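Local coordinates for protein MS5a (Brassica napus, PDB 6L77) that is of unknown function but is linked to meiosis and, with its cystatin-like folds, appears to enhance papain rather than inhibit it, at residues Y17-L22 with L33-I38; I54-E59 with V67-N72. All blocks are in the same frame, centred on the assembly; numbering follows the deposited sequence.

Contact 1: residues Y17-L22 with L33-I38; sequences YATVGL and LYLHKI
Leu-22, Ala-18 and Thr-19 on helix 12-29 meet Leu-33, just ahead of strand 34-45, and Leu-35 and Ile-38 within it, a worked example of the helix-on-sheet packing of the cystatin-like fold. Over the short segments 17-22 and 34-38 the two directions differ by 141° and the axes approach to 8.6 Å. Leu-22 works with both branches: CD1 is driven into the strand backbone, 3.4 Å from Leu-35 N, and also touches the Leu-35 side chain, while CD2 lies 4.1 Å from CB of Leu-33. The Leu-22 and Leu-33 side chains meet at about a right angle.

Leu-35 runs along the flank of the helix toward its N-terminal end, CG anti to the backbone N (chi1 175°), splitting its methyls between two neighbours. Leu-35 CD1 lies beside Ala-18 CB, and Leu-35 CD2 sits 4.0 Å from Thr-19 OG1. That hydroxyl is hydrogen-bonded to Lys-15 O one turn back in the helix, and it meets the leucine by packing. Further along, His-36 and Lys-37 both face Ile-57 of the next strand, a classic beta bulge. Its extra residue fits the spacing by which Ile-38, rather than Lys-37, follows Leu-35 in reaching the helix. From a flanking position Ile-38 sends its end inward, bringing CD1 to 3.5 Å from Ala-18 CB, a tight methyl-to-methyl contact.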
ATOM      1  N   TYR A  17      -8.235  -2.481   2.417  1.00 19.30           N
ATOM      2  CA  TYR A  17      -7.979  -3.620   1.535  1.00 18.84           C
ATOM      3  C   TYR A  17      -8.742  -3.495   0.221  1.00 17.66           C
ATOM      4  O   TYR A  17      -8.240  -3.907  -0.831  1.00 17.68           O
ATOM      5  CB  TYR A  17      -8.328  -4.936   2.234  1.00 16.41           C
ATOM      6  CG  TYR A  17      -7.305  -5.321   3.270  1.00 17.04           C
ATOM      7  CD1 TYR A  17      -6.030  -4.770   3.235  1.00 19.88           C
ATOM      8  CD2 TYR A  17      -7.601  -6.224   4.287  1.00 20.78           C
ATOM      9  CE1 TYR A  17      -5.068  -5.103   4.186  1.00 21.98           C
ATOM     10  CE2 TYR A  17      -6.635  -6.569   5.249  1.00 20.95           C
ATOM     11  CZ  TYR A  17      -5.376  -5.999   5.185  1.00 24.73           C
ATOM     12  OH  TYR A  17      -4.410  -6.319   6.113  1.00 25.56           O
ATOM     13  N   ALA A  18      -9.957  -2.946   0.256  1.00 18.75           N
ATOM     14  CA  ALA A  18     -10.646  -2.654  -1.003  1.00 17.53           C
ATOM     15  C   ALA A  18      -9.829  -1.696  -1.869  1.00 16.06           C
ATOM     16  O   ALA A  18      -9.747  -1.853  -3.094  1.00 16.65           O
ATOM     17  CB  ALA A  18     -12.021  -2.059  -0.723  1.00 19.23           C
ATOM     18  N   THR A  19      -9.238  -0.682  -1.252  1.00 15.21           N
ATOM     19  CA  THR A  19      -8.459   0.279  -2.019  1.00 15.61           C
ATOM     20  C   THR A  19      -7.165  -0.346  -2.534  1.00 16.98           C
ATOM     21  O   THR A  19      -6.711  -0.019  -3.638  1.00 15.18           O
ATOM     22  CB  THR A  19      -8.184   1.499  -1.141  1.00 19.21           C
ATOM     23  OG1 THR A  19      -9.428   1.978  -0.630  1.00 19.86           O
ATOM     24  CG2 THR A  19      -7.480   2.608  -1.922  1.00 19.86           C
ATOM     25  N   VAL A  20      -6.573  -1.257  -1.764  1.00 17.09           N
ATOM     26  CA  VAL A  20      -5.426  -2.016  -2.261  1.00 16.35           C
ATOM     27  C   VAL A  20      -5.815  -2.817  -3.498  1.00 18.12           C
ATOM     28  O   VAL A  20      -5.060  -2.878  -4.479  1.00 17.23           O
ATOM     29  CB  VAL A  20      -4.872  -2.932  -1.157  1.00 19.01           C
ATOM     30  CG1 VAL A  20      -3.856  -3.932  -1.743  1.00 23.86           C
ATOM     31  CG2 VAL A  20      -4.230  -2.099  -0.068  1.00 18.22           C
ATOM     32  N   GLY A  21      -6.980  -3.470  -3.460  1.00 14.55           N
ATOM     33  CA  GLY A  21      -7.422  -4.215  -4.626  1.00 15.87           C
ATOM     34  C   GLY A  21      -7.594  -3.326  -5.843  1.00 14.46           C
ATOM     35  O   GLY A  21      -7.215  -3.701  -6.951  1.00 15.86           O
ATOM     36  N   LEU A  22      -8.203  -2.149  -5.658  1.00 15.61           N
ATOM     37  CA  LEU A  22      -8.340  -1.228  -6.784  1.00 13.12           C
ATOM     38  C   LEU A  22      -6.980  -0.754  -7.278  1.00 19.09           C
ATOM     39  O   LEU A  22      -6.788  -0.565  -8.486  1.00 18.41           O
ATOM     40  CB  LEU A  22      -9.211  -0.041  -6.380  1.00 13.17           C
ATOM     41  CG  LEU A  22     -10.686  -0.406  -6.176  1.00 18.05           C
ATOM     42  CD1 LEU A  22     -11.403   0.794  -5.664  1.00 23.00           C
ATOM     43  CD2 LEU A  22     -11.302  -0.850  -7.496  1.00 19.29           C
ATOM     44  N   LEU A  33     -10.355   3.330 -11.601  1.00 18.10           N
ATOM     45  CA  LEU A  33     -11.541   2.974 -10.842  1.00 17.12           C
ATOM     46  C   LEU A  33     -11.389   3.475  -9.413  1.00 19.09           C
ATOM     47  O   LEU A  33     -10.327   3.325  -8.799  1.00 20.12           O
ATOM     48  CB  LEU A  33     -11.762   1.460 -10.827  1.00 17.80           C
ATOM     49  CG  LEU A  33     -11.985   0.753 -12.160  1.00 24.28           C
ATOM     50  CD1 LEU A  33     -12.333  -0.700 -11.852  1.00 23.62           C
ATOM     51  CD2 LEU A  33     -13.098   1.415 -12.944  1.00 31.51           C
ATOM     52  N   TYR A  34     -12.460   4.058  -8.886  1.00 18.08           N
ATOM     53  CA  TYR A  34     -12.456   4.616  -7.542  1.00 17.54           C
ATOM     54  C   TYR A  34     -13.456   3.873  -6.669  1.00 17.34           C
ATOM     55  O   TYR A  34     -14.507   3.429  -7.140  1.00 19.58           O
ATOM     56  CB  TYR A  34     -12.802   6.109  -7.559  1.00 15.20           C
ATOM     57  CG  TYR A  34     -11.864   6.924  -8.408  1.00 16.73           C
ATOM     58  CD1 TYR A  34     -10.534   7.101  -8.035  1.00 21.23           C
ATOM     59  CD2 TYR A  34     -12.303   7.513  -9.584  1.00 21.46           C
ATOM     60  CE1 TYR A  34      -9.662   7.852  -8.828  1.00 25.73           C
ATOM     61  CE2 TYR A  34     -11.434   8.271 -10.379  1.00 19.83           C
ATOM     62  CZ  TYR A  34     -10.130   8.435  -9.990  1.00 23.87           C
ATOM     63  OH  TYR A  34      -9.283   9.185 -10.780  1.00 29.75           O
ATOM     64  N   LEU A  35     -13.128   3.753  -5.387  1.00 18.05           N
ATOM     65  CA  LEU A  35     -14.023   3.062  -4.470  1.00 14.55           C
ATOM     66  C   LEU A  35     -15.289   3.883  -4.266  1.00 19.38           C
ATOM     67  O   LEU A  35     -15.235   5.061  -3.896  1.00 18.06           O
ATOM     68  CB  LEU A  35     -13.322   2.813  -3.132  1.00 14.65           C
ATOM     69  CG  LEU A  35     -14.202   2.209  -2.044  1.00 17.51           C
ATOM     70  CD1 LEU A  35     -14.698   0.815  -2.473  1.00 18.62           C
ATOM     71  CD2 LEU A  35     -13.438   2.140  -0.713  1.00 22.01           C
ATOM     72  N   HIS A  36     -16.439   3.263  -4.512  1.00 19.00           N
ATOM     73  CA  HIS A  36     -17.711   3.911  -4.239  1.00 17.60           C
ATOM     74  C   HIS A  36     -18.298   3.448  -2.911  1.00 20.38           C
ATOM     75  O   HIS A  36     -18.638   4.275  -2.063  1.00 23.36           O
ATOM     76  CB  HIS A  36     -18.693   3.644  -5.388  1.00 18.36           C
ATOM     77  CG  HIS A  36     -20.080   4.151  -5.131  1.00 22.00           C
ATOM     78  ND1 HIS A  36     -20.379   5.494  -5.035  1.00 25.48           N
ATOM     79  CD2 HIS A  36     -21.249   3.492  -4.965  1.00 22.77           C
ATOM     80  CE1 HIS A  36     -21.674   5.640  -4.815  1.00 28.39           C
ATOM     81  NE2 HIS A  36     -22.225   4.440  -4.759  1.00 25.41           N
ATOM     82  N   LYS A  37     -18.427   2.138  -2.709  1.00 20.41           N
ATOM     83  CA  LYS A  37     -18.888   1.630  -1.424  1.00 21.26           C
ATOM     84  C   LYS A  37     -18.488   0.168  -1.302  1.00 19.16           C
ATOM     85  O   LYS A  37     -18.201  -0.500  -2.295  1.00 18.77           O
ATOM     86  CB  LYS A  37     -20.406   1.764  -1.268  1.00 28.97           C
ATOM     87  CG  LYS A  37     -21.187   0.843  -2.180  1.00 31.03           C
ATOM     88  CD  LYS A  37     -22.698   1.068  -2.078  1.00 47.60           C
ATOM     89  CE  LYS A  37     -23.231   0.755  -0.696  1.00 60.98           C
ATOM     90  NZ  LYS A  37     -23.277  -0.710  -0.435  1.00 72.59           N
ATOM     91  N   ILE A  38     -18.484  -0.316  -0.064  1.00 19.32           N
ATOM     92  CA  ILE A  38     -18.357  -1.747   0.214  1.00 16.95           C
ATOM     93  C   ILE A  38     -19.763  -2.328   0.332  1.00 18.41           C
ATOM     94  O   ILE A  38     -20.576  -1.824   1.108  1.00 24.23           O
ATOM     95  CB  ILE A  38     -17.571  -1.990   1.516  1.00 22.21           C
ATOM     96  CG1 ILE A  38     -16.246  -1.214   1.542  1.00 32.10           C
ATOM     97  CG2 ILE A  38     -17.407  -3.510   1.765  1.00 20.76           C
ATOM     98  CD1 ILE A  38     -15.237  -1.688   0.562  1.00 26.75           C
TER

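Contact 2: residues I54-E59 with V67-N72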
ATOM      1  N   ILE A  54     -13.872  -9.421  -0.251  1.00 16.18           N
ATOM      2  CA  ILE A  54     -14.598  -8.160  -0.203  1.00 15.79           C
ATOM      3  C   ILE A  54     -15.284  -7.954  -1.546  1.00 20.35           C
ATOM      4  O   ILE A  54     -14.644  -8.063  -2.601  1.00 18.13           O
ATOM      5  CB  ILE A  54     -13.656  -6.983   0.100  1.00 19.32           C
ATOM      6  CG1 ILE A  54     -12.922  -7.214   1.411  1.00 16.75           C
ATOM      7  CG2 ILE A  54     -14.427  -5.650   0.109  1.00 19.27           C
ATOM      8  CD1 ILE A  54     -11.688  -6.290   1.567  1.00 17.94           C
ATOM      9  N   THR A  55     -16.573  -7.651  -1.501  1.00 15.41           N
ATOM     10  CA  THR A  55     -17.331  -7.262  -2.679  1.00 16.32           C
ATOM     11  C   THR A  55     -17.578  -5.764  -2.587  1.00 17.39           C
ATOM     12  O   THR A  55     -18.197  -5.286  -1.630  1.00 16.80           O
ATOM     13  CB  THR A  55     -18.650  -8.032  -2.753  1.00 21.18           C
ATOM     14  OG1 THR A  55     -18.378  -9.441  -2.752  1.00 19.43           O
ATOM     15  CG2 THR A  55     -19.429  -7.644  -4.019  1.00 19.02           C
ATOM     16  N   LEU A  56     -17.076  -5.017  -3.561  1.00 15.98           N
ATOM     17  CA  LEU A  56     -17.172  -3.567  -3.511  1.00 15.53           C
ATOM     18  C   LEU A  56     -17.717  -3.051  -4.834  1.00 15.20           C
ATOM     19  O   LEU A  56     -17.702  -3.752  -5.848  1.00 18.11           O
ATOM     20  CB  LEU A  56     -15.811  -2.924  -3.221  1.00 16.30           C
ATOM     21  CG  LEU A  56     -14.717  -3.322  -4.215  1.00 25.49           C
ATOM     22  CD1 LEU A  56     -14.091  -2.090  -4.822  1.00 29.38           C
ATOM     23  CD2 LEU A  56     -13.645  -4.222  -3.590  1.00 34.71           C
ATOM     24  N   ILE A  57     -18.206  -1.813  -4.801  1.00 18.35           N
ATOM     25  CA  ILE A  57     -18.648  -1.103  -5.992  1.00 18.37           C
ATOM     26  C   ILE A  57     -17.591  -0.059  -6.298  1.00 16.36           C
ATOM     27  O   ILE A  57     -17.233   0.735  -5.422  1.00 18.51           O
ATOM     28  CB  ILE A  57     -20.022  -0.441  -5.792  1.00 18.65           C
ATOM     29  CG1 ILE A  57     -21.038  -1.460  -5.264  1.00 22.06           C
ATOM     30  CG2 ILE A  57     -20.481   0.197  -7.092  1.00 22.47           C
ATOM     31  CD1 ILE A  57     -21.155  -2.692  -6.120  1.00 22.88           C
ATOM     32  N   ALA A  58     -17.061  -0.093  -7.516  1.00 15.28           N
ATOM     33  CA  ALA A  58     -16.133   0.922  -7.994  1.00 17.82           C
ATOM     34  C   ALA A  58     -16.848   1.846  -8.968  1.00 21.91           C
ATOM     35  O   ALA A  58     -17.695   1.398  -9.749  1.00 20.04           O
ATOM     36  CB  ALA A  58     -14.921   0.289  -8.680  1.00 17.06           C
ATOM     37  N   GLU A  59     -16.504   3.130  -8.923  1.00 18.51           N
ATOM     38  CA  GLU A  59     -17.000   4.093  -9.898  1.00 16.18           C
ATOM     39  C   GLU A  59     -15.974   4.255 -11.015  1.00 17.65           C
ATOM     40  O   GLU A  59     -14.767   4.370 -10.760  1.00 19.76           O
ATOM     41  CB  GLU A  59     -17.296   5.455  -9.253  1.00 18.44           C
ATOM     42  CG  GLU A  59     -17.843   6.461 -10.280  1.00 21.34           C
ATOM     43  CD  GLU A  59     -18.373   7.769  -9.674  1.00 29.53           C
ATOM     44  OE1 GLU A  59     -18.252   7.995  -8.448  1.00 23.45           O
ATOM     45  OE2 GLU A  59     -18.931   8.570 -10.447  1.00 25.44           O
ATOM     46  N   VAL A  67     -19.226  -0.490 -11.116  1.00 17.74           N
ATOM     47  CA  VAL A  67     -18.769  -1.838 -11.434  1.00 19.18           C
ATOM     48  C   VAL A  67     -18.610  -2.616 -10.131  1.00 18.55           C
ATOM     49  O   VAL A  67     -17.858  -2.197  -9.242  1.00 18.10           O
ATOM     50  CB  VAL A  67     -17.446  -1.779 -12.205  1.00 23.27           C
ATOM     51  CG1 VAL A  67     -16.936  -3.187 -12.548  1.00 26.37           C
ATOM     52  CG2 VAL A  67     -17.608  -0.896 -13.467  1.00 29.67           C
ATOM     53  N   VAL A  68     -19.301  -3.748 -10.012  1.00 15.15           N
ATOM     54  CA  VAL A  68     -19.086  -4.565  -8.830  1.00 14.88           C
ATOM     55  C   VAL A  68     -17.773  -5.319  -8.998  1.00 17.53           C
ATOM     56  O   VAL A  68     -17.439  -5.834 -10.076  1.00 19.96           O
ATOM     57  CB  VAL A  68     -20.297  -5.482  -8.560  1.00 22.12           C
ATOM     58  CG1 VAL A  68     -20.633  -6.336  -9.772  1.00 27.25           C
ATOM     59  CG2 VAL A  68     -20.065  -6.322  -7.297  1.00 21.81           C
ATOM     60  N   PHE A  69     -17.018  -5.368  -7.916  1.00 15.62           N
ATOM     61  CA  PHE A  69     -15.598  -5.669  -7.931  1.00 14.79           C
ATOM     62  C   PHE A  69     -15.310  -6.585  -6.748  1.00 18.61           C
ATOM     63  O   PHE A  69     -15.863  -6.372  -5.666  1.00 19.81           O
ATOM     64  CB  PHE A  69     -14.835  -4.342  -7.817  1.00 22.32           C
ATOM     65  CG  PHE A  69     -13.372  -4.426  -8.109  1.00 24.91           C
ATOM     66  CD1 PHE A  69     -12.909  -4.234  -9.396  1.00 27.82           C
ATOM     67  CD2 PHE A  69     -12.456  -4.632  -7.087  1.00 25.44           C
ATOM     68  CE1 PHE A  69     -11.563  -4.276  -9.677  1.00 23.75           C
ATOM     69  CE2 PHE A  69     -11.097  -4.682  -7.347  1.00 28.10           C
ATOM     70  CZ  PHE A  69     -10.645  -4.498  -8.648  1.00 29.92           C
ATOM     71  N   GLU A  70     -14.466  -7.600  -6.954  1.00 16.82           N
ATOM     72  CA  GLU A  70     -14.083  -8.533  -5.895  1.00 18.85           C
ATOM     73  C   GLU A  70     -12.606  -8.346  -5.554  1.00 22.23           C
ATOM     74  O   GLU A  70     -11.771  -8.226  -6.456  1.00 22.29           O
ATOM     75  CB  GLU A  70     -14.358  -9.969  -6.343  1.00 23.11           C
ATOM     76  CG  GLU A  70     -13.876 -11.041  -5.403  1.00 43.87           C
ATOM     77  CD  GLU A  70     -14.299 -12.422  -5.866  1.00 57.99           C
ATOM     78  OE1 GLU A  70     -14.547 -12.590  -7.078  1.00 58.97           O
ATOM     79  OE2 GLU A  70     -14.396 -13.332  -5.020  1.00 66.40           O
ATOM     80  N   THR A  71     -12.290  -8.279  -4.258  1.00 18.49           N
ATOM     81  CA  THR A  71     -10.906  -8.228  -3.780  1.00 16.51           C
ATOM     82  C   THR A  71     -10.732  -9.307  -2.722  1.00 20.34           C
ATOM     83  O   THR A  71     -11.558  -9.406  -1.811  1.00 21.98           O
ATOM     84  CB  THR A  71     -10.558  -6.848  -3.167  1.00 18.79           C
ATOM     85  OG1 THR A  71     -10.648  -5.816  -4.166  1.00 27.98           O
ATOM     86  CG2 THR A  71      -9.142  -6.844  -2.615  1.00 20.24           C
ATOM     87  N   ASN A  72      -9.668 -10.111  -2.831  1.00 18.47           N
ATOM     88  CA  ASN A  72      -9.338 -11.115  -1.816  1.00 21.96           C
ATOM     89  C   ASN A  72      -7.951 -10.818  -1.254  1.00 24.02           C
ATOM     90  O   ASN A  72      -6.994 -10.658  -2.017  1.00 20.03           O
ATOM     91  CB  ASN A  72      -9.352 -12.536  -2.388  1.00 22.93           C
ATOM     92  CG  ASN A  72     -10.755 -13.043  -2.691  1.00 35.78           C
ATOM     93  OD1 ASN A  72     -11.735 -12.287  -2.684  1.00 43.16           O
ATOM     94  ND2 ASN A  72     -10.853 -14.330  -2.975  1.00 41.69           N
TER
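The two arms of a beta hairpin, strands 49-60 and 65-75, are joined here by Ile-54, Leu-56 and Ala-58, each of which forms an antiparallel hydrogen-bonded pair, with Thr-71, Phe-69 and Val-67 respectively. Six backbone bonds hold the ladder. Leu-56 N reaches Phe-69 O almost straight, whereas the return bond from Phe-69 N to Leu-56 O is short, 2.7 Å, but bent to 139° at the hydrogen. The non-hydrogen-bonded pairs between them, Thr-55 with Glu-70 and Ile-57 with Val-68, add CA-H...O contacts.

In the cystatin-like sheet one face of such a hairpin packs under the long helix, here 12-29, and the Leu-56 and Phe-69 side chains rise together on that face, side by side. Leu-56 holds CG between its backbone N and carbonyl carbon (chi1 56°), which sets both methyls against the phenylalanine. Leu-56 CD2 lies at the ring's edge, 3.7 Å from Phe-69 CD2, and 3.4 Å from Thr-71 OG1. This hydroxyl, buried without a polar partner in the model, lies in the ring plane beyond its edge. An alanine in place of Leu-56 would probably open a gap beside the Phe-69 ring, allow it somewhat more freedom to turn, and strip part of the apolar cover from Thr-71 OG1.

On the other face, Thr-55 CG2 touches Val-68 CG2 at 3.6 Å, while the Thr-55 hydroxyl turns to Lys-91 NZ for its hydrogen bond. Ile-57 meets the same valine from another side, its CD1 3.8 Å from Val-68 CB.

How the contacts relate
From the N terminus, the chain runs through helix 12-29, turns, and lays strand 34-45 back along it; contact 1 closes this first loop. Strand 49-60 follows, and its return as strand 65-75 closes the hairpin of contact 2. The two closures stand in series, neither nesting nor crossing, yet their centres are only about 7 Å apart. What unites them is the shared sheet: strands 34-45 and 49-60 are neighbours, with probable hydrogen bonds joining Tyr-34 O to Glu-59 N and His-36 N to Ile-57 O. The helix spans both, since Ala-18 also touches Leu-56 and Leu-22 also touches Phe-69, tying it to the first three strands.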